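Ferritin light chain (Trichoplusia ni, PDB 1Z6O) probably facilitates nucleation of the ferrihydrite core as the light chain of a secreted insect ferritin, whose shell of 12 light and 12 heavy chains stores iron. Local coordinates at residues 6-11 / 22-27; 40-45 / 99-104. All coordinates share one frame; numbering follows the deposited sequence.

Contact 1: 6-11 / 22-27; sequences NDVALD and PRCNAV
Asp7 reaches Arg23 because its CG stands beside the backbone N and anti to the carbonyl carbon (chi1 -77°). Arg23 answers by folding back on itself. Bends at chi2 and chi3 (64° and 61°) curl the chain, so that the guanidinium lies close to its own backbone N and both face the same carboxylate. A hydrogen-bonded salt bridge runs from NH2 of Arg23 to OD2 of Asp7, 2.8 Å long. It meets OD2 on the syn side and lies close to the guanidinium plane. Within it, NE of Arg23 adds a weak hydrogen bond to OD1 of Asp7. The backbone N of Arg23 also hydrogen-bonds OD1 of Asp7, at 2.8 Å and nearly along the C-O axis. Three N-H groups of one residue therefore hold a buried carboxylate, and the positive charge probably favours its ionised form. The ring of Pro22 completes the clasp. Its CG covers one face of the guanidinium, and its CD lies 3.3 Å from OD1 of Asp7. Beside the salt bridge, CG2 of Val8 approaches SG of Cys24 at 4.3 Å. That sulfur is bonded to Cys4 at the start of the same short helix. Val8 packs on Ala127 and Cys24 on Thr182 of a second light chain. Salt bridge and disulfide together pin helix 4-11 to the loop after it. Helix and loop form a disulfide-closed N-terminal extension preceding the ferritin four-helix bundle.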
loop_
_atom_site.group_PDB
_atom_site.type_symbol
_atom_site.label_atom_id
_atom_site.label_comp_id
_atom_site.label_asym_id
_atom_site.label_seq_id
_atom_site.Cartn_x
_atom_site.Cartn_y
_atom_site.Cartn_z
ATOM N N ASN A 6 6.997 22.105 58.638
ATOM C CA ASN A 6 7.470 22.643 59.910
ATOM C C ASN A 6 8.870 22.109 60.243
ATOM O O ASN A 6 9.693 22.834 60.797
ATOM C CB ASN A 6 6.505 22.304 61.045
ATOM C CG ASN A 6 6.911 22.966 62.355
ATOM O OD1 ASN A 6 7.042 24.193 62.424
ATOM N ND2 ASN A 6 7.124 22.159 63.394
ATOM N N ASP A 7 9.146 20.848 59.916
ATOM C CA ASP A 7 10.484 20.294 60.169
ATOM C C ASP A 7 11.512 21.074 59.355
ATOM O O ASP A 7 12.609 21.366 59.835
ATOM C CB ASP A 7 10.569 18.818 59.762
ATOM C CG ASP A 7 9.907 17.888 60.766
ATOM O OD1 ASP A 7 9.788 16.682 60.455
ATOM O OD2 ASP A 7 9.514 18.351 61.860
ATOM N N VAL A 8 11.165 21.403 58.114
ATOM C CA VAL A 8 12.083 22.157 57.269
ATOM C C VAL A 8 12.334 23.557 57.844
ATOM O O VAL A 8 13.477 24.010 57.910
ATOM C CB VAL A 8 11.543 22.283 55.822
ATOM C CG1 VAL A 8 12.381 23.296 55.032
ATOM C CG2 VAL A 8 11.615 20.914 55.128
ATOM N N ALA A 9 11.267 24.233 58.256
ATOM C CA ALA A 9 11.386 25.579 58.823
ATOM C C ALA A 9 12.316 25.564 60.035
ATOM O O ALA A 9 13.169 26.435 60.180
ATOM C CB ALA A 9 10.005 26.108 59.227
ATOM N N LEU A 10 12.158 24.569 60.897
ATOM C CA LEU A 10 12.996 24.455 62.082
ATOM C C LEU A 10 14.451 24.123 61.743
ATOM O O LEU A 10 15.362 24.845 62.140
ATOM C CB LEU A 10 12.439 23.386 63.027
ATOM C CG LEU A 10 11.077 23.697 63.664
ATOM C CD1 LEU A 10 10.582 22.494 64.457
ATOM C CD2 LEU A 10 11.203 24.916 64.567
ATOM N N ASP A 11 14.669 23.040 61.003
ATOM C CA ASP A 11 16.024 22.620 60.650
ATOM C C ASP A 11 16.789 23.527 59.698
ATOM O O ASP A 11 18.016 23.542 59.721
ATOM C CB ASP A 11 16.007 21.197 60.084
ATOM C CG ASP A 11 15.835 20.143 61.164
ATOM O OD1 ASP A 11 16.607 20.185 62.149
ATOM O OD2 ASP A 11 14.942 19.272 61.031
ATOM N N PRO A 22 12.256 14.313 60.136
ATOM C CA PRO A 22 11.545 13.057 60.399
ATOM C C PRO A 22 10.163 12.930 59.755
ATOM O O PRO A 22 9.736 11.825 59.434
ATOM C CB PRO A 22 11.498 12.996 61.932
ATOM C CG PRO A 22 11.507 14.440 62.334
ATOM C CD PRO A 22 12.522 15.046 61.388
ATOM N N ARG A 23 9.463 14.044 59.552
ATOM C CA ARG A 23 8.141 13.977 58.936
ATOM C C ARG A 23 8.156 14.038 57.413
ATOM O O ARG A 23 7.103 13.977 56.776
ATOM C CB ARG A 23 7.230 15.084 59.470
ATOM C CG ARG A 23 6.318 14.617 60.601
ATOM C CD ARG A 23 7.121 14.194 61.818
ATOM N NE ARG A 23 7.908 15.312 62.329
ATOM C CZ ARG A 23 8.471 15.351 63.534
ATOM N NH1 ARG A 23 8.339 14.326 64.369
ATOM N NH2 ARG A 23 9.161 16.424 63.906
ATOM N N CYS A 24 9.336 14.171 56.822
ATOM C CA CYS A 24 9.409 14.223 55.369
ATOM C C CYS A 24 9.667 12.806 54.860
ATOM O O CYS A 24 10.784 12.443 54.500
ATOM C CB CYS A 24 10.527 15.161 54.926
ATOM S SG CYS A 24 10.311 16.880 55.514
ATOM N N ASN A 25 8.628 11.991 54.900
ATOM C CA ASN A 25 8.715 10.620 54.432
ATOM C C ASN A 25 7.362 10.348 53.806
ATOM O O ASN A 25 6.527 11.254 53.747
ATOM C CB ASN A 25 9.047 9.658 55.590
ATOM C CG ASN A 25 8.031 9.692 56.728
ATOM O OD1 ASN A 25 8.324 9.225 57.828
ATOM N ND2 ASN A 25 6.846 10.210 56.474
ATOM N N ALA A 26 7.127 9.128 53.341
ATOM C CA ALA A 26 5.864 8.826 52.677
ATOM C C ALA A 26 4.787 8.265 53.604
ATOM O O ALA A 26 3.770 7.762 53.137
ATOM C CB ALA A 26 6.121 7.849 51.519
ATOM N N VAL A 27 4.998 8.357 54.912
ATOM C CA VAL A 27 4.023 7.826 55.866
ATOM C C VAL A 27 2.818 8.750 56.051
ATOM O O VAL A 27 2.979 9.946 56.299
ATOM C CB VAL A 27 4.677 7.611 57.265
ATOM C CG1 VAL A 27 3.617 7.159 58.293
ATOM C CG2 VAL A 27 5.808 6.565 57.164
#

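Contact 2: 40-45 / 99-104; sequences ELQAYA and DKMNFD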
loop_
_atom_site.group_PDB
_atom_site.type_symbol
_atom_site.label_atom_id
_atom_site.label_comp_id
_atom_site.label_asym_id
_atom_site.label_seq_id
_atom_site.Cartn_x
_atom_site.Cartn_y
_atom_site.Cartn_z
ATOM N N GLU A 40 2.060 -7.107 58.876
ATOM C CA GLU A 40 1.407 -8.218 58.169
ATOM C C GLU A 40 1.702 -8.156 56.662
ATOM O O GLU A 40 1.862 -9.190 56.017
ATOM C CB GLU A 40 -0.112 -8.192 58.382
ATOM C CG GLU A 40 -0.526 -8.615 59.785
ATOM C CD GLU A 40 -0.147 -10.057 60.098
ATOM O OE1 GLU A 40 0.181 -10.333 61.273
ATOM O OE2 GLU A 40 -0.185 -10.916 59.181
ATOM N N LEU A 41 1.769 -6.951 56.102
ATOM C CA LEU A 41 2.061 -6.833 54.675
ATOM C C LEU A 41 3.477 -7.350 54.407
ATOM O O LEU A 41 3.726 -8.029 53.408
ATOM C CB LEU A 41 1.918 -5.380 54.218
ATOM C CG LEU A 41 1.904 -5.209 52.691
ATOM C CD1 LEU A 41 0.675 -5.936 52.106
ATOM C CD2 LEU A 41 1.878 -3.717 52.330
ATOM N N GLN A 42 4.416 -7.039 55.299
ATOM C CA GLN A 42 5.781 -7.538 55.133
ATOM C C GLN A 42 5.791 -9.065 55.211
ATOM O O GLN A 42 6.469 -9.729 54.423
ATOM C CB GLN A 42 6.700 -6.978 56.223
ATOM C CG GLN A 42 6.957 -5.479 56.103
ATOM C CD GLN A 42 7.784 -4.961 57.265
ATOM O OE1 GLN A 42 8.789 -5.556 57.623
ATOM N NE2 GLN A 42 7.371 -3.847 57.845
ATOM N N ALA A 43 5.059 -9.629 56.169
ATOM C CA ALA A 43 5.007 -11.088 56.300
ATOM C C ALA A 43 4.308 -11.726 55.087
ATOM O O ALA A 43 4.538 -12.891 54.774
ATOM C CB ALA A 43 4.272 -11.490 57.608
ATOM N N TYR A 44 3.448 -10.966 54.415
ATOM C CA TYR A 44 2.735 -11.481 53.238
ATOM C C TYR A 44 3.720 -11.602 52.064
ATOM O O TYR A 44 3.619 -12.526 51.254
ATOM C CB TYR A 44 1.570 -10.541 52.877
ATOM C CG TYR A 44 0.495 -11.170 51.995
ATOM C CD1 TYR A 44 0.096 -12.502 52.180
ATOM C CD2 TYR A 44 -0.179 -10.409 51.043
ATOM C CE1 TYR A 44 -0.966 -13.053 51.437
ATOM C CE2 TYR A 44 -1.236 -10.948 50.292
ATOM C CZ TYR A 44 -1.624 -12.266 50.498
ATOM O OH TYR A 44 -2.678 -12.788 49.765
ATOM N N ALA A 45 4.675 -10.674 51.967
ATOM C CA ALA A 45 5.687 -10.762 50.909
ATOM C C ALA A 45 6.515 -12.022 51.182
ATOM O O ALA A 45 6.874 -12.764 50.271
ATOM C CB ALA A 45 6.604 -9.531 50.934
ATOM N N ASP A 99 7.436 2.483 54.622
ATOM C CA ASP A 99 7.940 1.508 55.583
ATOM C C ASP A 99 9.180 0.857 54.964
ATOM O O ASP A 99 9.651 1.272 53.899
ATOM C CB ASP A 99 6.826 0.482 55.834
ATOM C CG ASP A 99 7.048 -0.374 57.075
ATOM O OD1 ASP A 99 8.010 -0.139 57.836
ATOM O OD2 ASP A 99 6.228 -1.298 57.281
ATOM N N LYS A 100 9.742 -0.128 55.643
ATOM C CA LYS A 100 10.887 -0.827 55.087
ATOM C C LYS A 100 10.638 -2.308 55.263
ATOM O O LYS A 100 10.053 -2.742 56.255
ATOM C CB LYS A 100 12.189 -0.406 55.759
ATOM C CG LYS A 100 12.385 -0.850 57.169
ATOM C CD LYS A 100 13.783 -0.437 57.613
ATOM C CE LYS A 100 14.004 -0.684 59.093
ATOM N NZ LYS A 100 15.299 -0.103 59.549
ATOM N N MET A 101 11.072 -3.079 54.283
ATOM C CA MET A 101 10.865 -4.511 54.297
ATOM C C MET A 101 11.791 -5.210 55.286
ATOM O O MET A 101 12.972 -4.911 55.353
ATOM C CB MET A 101 11.087 -5.060 52.884
ATOM C CG MET A 101 10.909 -6.555 52.752
ATOM S SD MET A 101 9.219 -7.074 53.180
ATOM C CE MET A 101 9.479 -8.815 53.344
ATOM N N ASN A 102 11.235 -6.134 56.059
ATOM C CA ASN A 102 12.011 -6.920 57.023
ATOM C C ASN A 102 11.718 -8.369 56.625
ATOM O O ASN A 102 10.593 -8.832 56.776
ATOM C CB ASN A 102 11.504 -6.637 58.443
ATOM C CG ASN A 102 12.101 -7.573 59.483
ATOM O OD1 ASN A 102 12.849 -8.501 59.161
ATOM N ND2 ASN A 102 11.756 -7.338 60.743
ATOM N N PHE A 103 12.715 -9.085 56.117
ATOM C CA PHE A 103 12.478 -10.456 55.675
ATOM C C PHE A 103 12.293 -11.503 56.765
ATOM O O PHE A 103 12.066 -12.675 56.468
ATOM C CB PHE A 103 13.582 -10.908 54.714
ATOM C CG PHE A 103 13.565 -10.169 53.403
ATOM C CD1 PHE A 103 14.188 -8.936 53.279
ATOM C CD2 PHE A 103 12.881 -10.687 52.312
ATOM C CE1 PHE A 103 14.130 -8.219 52.079
ATOM C CE2 PHE A 103 12.818 -9.980 51.105
ATOM C CZ PHE A 103 13.444 -8.746 50.993
ATOM N N ASP A 104 12.381 -11.091 58.020
ATOM C CA ASP A 104 12.189 -12.041 59.108
ATOM C C ASP A 104 10.918 -11.707 59.887
ATOM O O ASP A 104 10.736 -12.164 61.011
ATOM C CB ASP A 104 13.381 -12.016 60.061
ATOM C CG ASP A 104 13.623 -13.372 60.727
ATOM O OD1 ASP A 104 12.664 -14.170 60.843
ATOM O OD2 ASP A 104 14.776 -13.641 61.136
HETATM O O HOH W 1 9.072 -5.552 60.568
#
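OE1 of Gln42 is gripped from two directions. The backbone N of Asn102 donates a weak hydrogen bond to OE1 of Gln42 at 3.0 Å. A water lies 3.0 Å from OE1 of Gln42 and probably donates to it. The water accepts from ND2 of Asn102, and so bridges the two side-chain amides. The planes of these amides are 46° apart. At the other branch of the same amide, NE2 of Gln42 gives a weak bond to OD2 of Asp99, 2.8 Å long. Carboxylate and amide stand steeply to each other, with 72° between their planes. Both ends of the buried amide are engaged, though by weak direct bonds, which probably favours this rotation. The chain of Gln42 is extended beyond CG, which carries the amide from the helix to the loop backbone. Here helix 37-61 of the ferritin four-helix bundle meets the loop that leaves helix 70-96. Asp99 also takes a weak bond from the backbone N of Lys100 through its OD1. Met101 supplies the apolar half. Its side chain runs past Gln42 in the opposite direction, with SD 4.0 Å from CB of Gln42. A bend at chi2 (61°) turns the thioether toward the helix, where CE lies 3.8 Å from CB of Ala45. Met101 packs as well on Ala44 of a heavy chain. Further along, OD1 of Asn102 accepts from the backbone N of Asp104 in an Asx turn, at 2.9 Å.

How the contacts relate
The two contacts follow one another along the chain: contact 1 closes before contact 2 opens. Their centres are about 25 Å apart, and their nearest atoms come within about 5 Å without touching. Contact 1 belongs to the N-terminal extension, its centre about 34 Å from the centre of the chain. Contact 2 sits on the helical bundle, its centre about 12 Å from that point. Both lie on the same side of it. Each also reaches a heavy chain: in segment 22-27 the backbone N of Ala26 hydrogen-bonds Asp49 of a heavy chain, and in segment 99-104 Met101 and Phe103 pack on one. Neither contact includes the calcium-binding residues Gln161 and Glu164, which belong to helix 157-190.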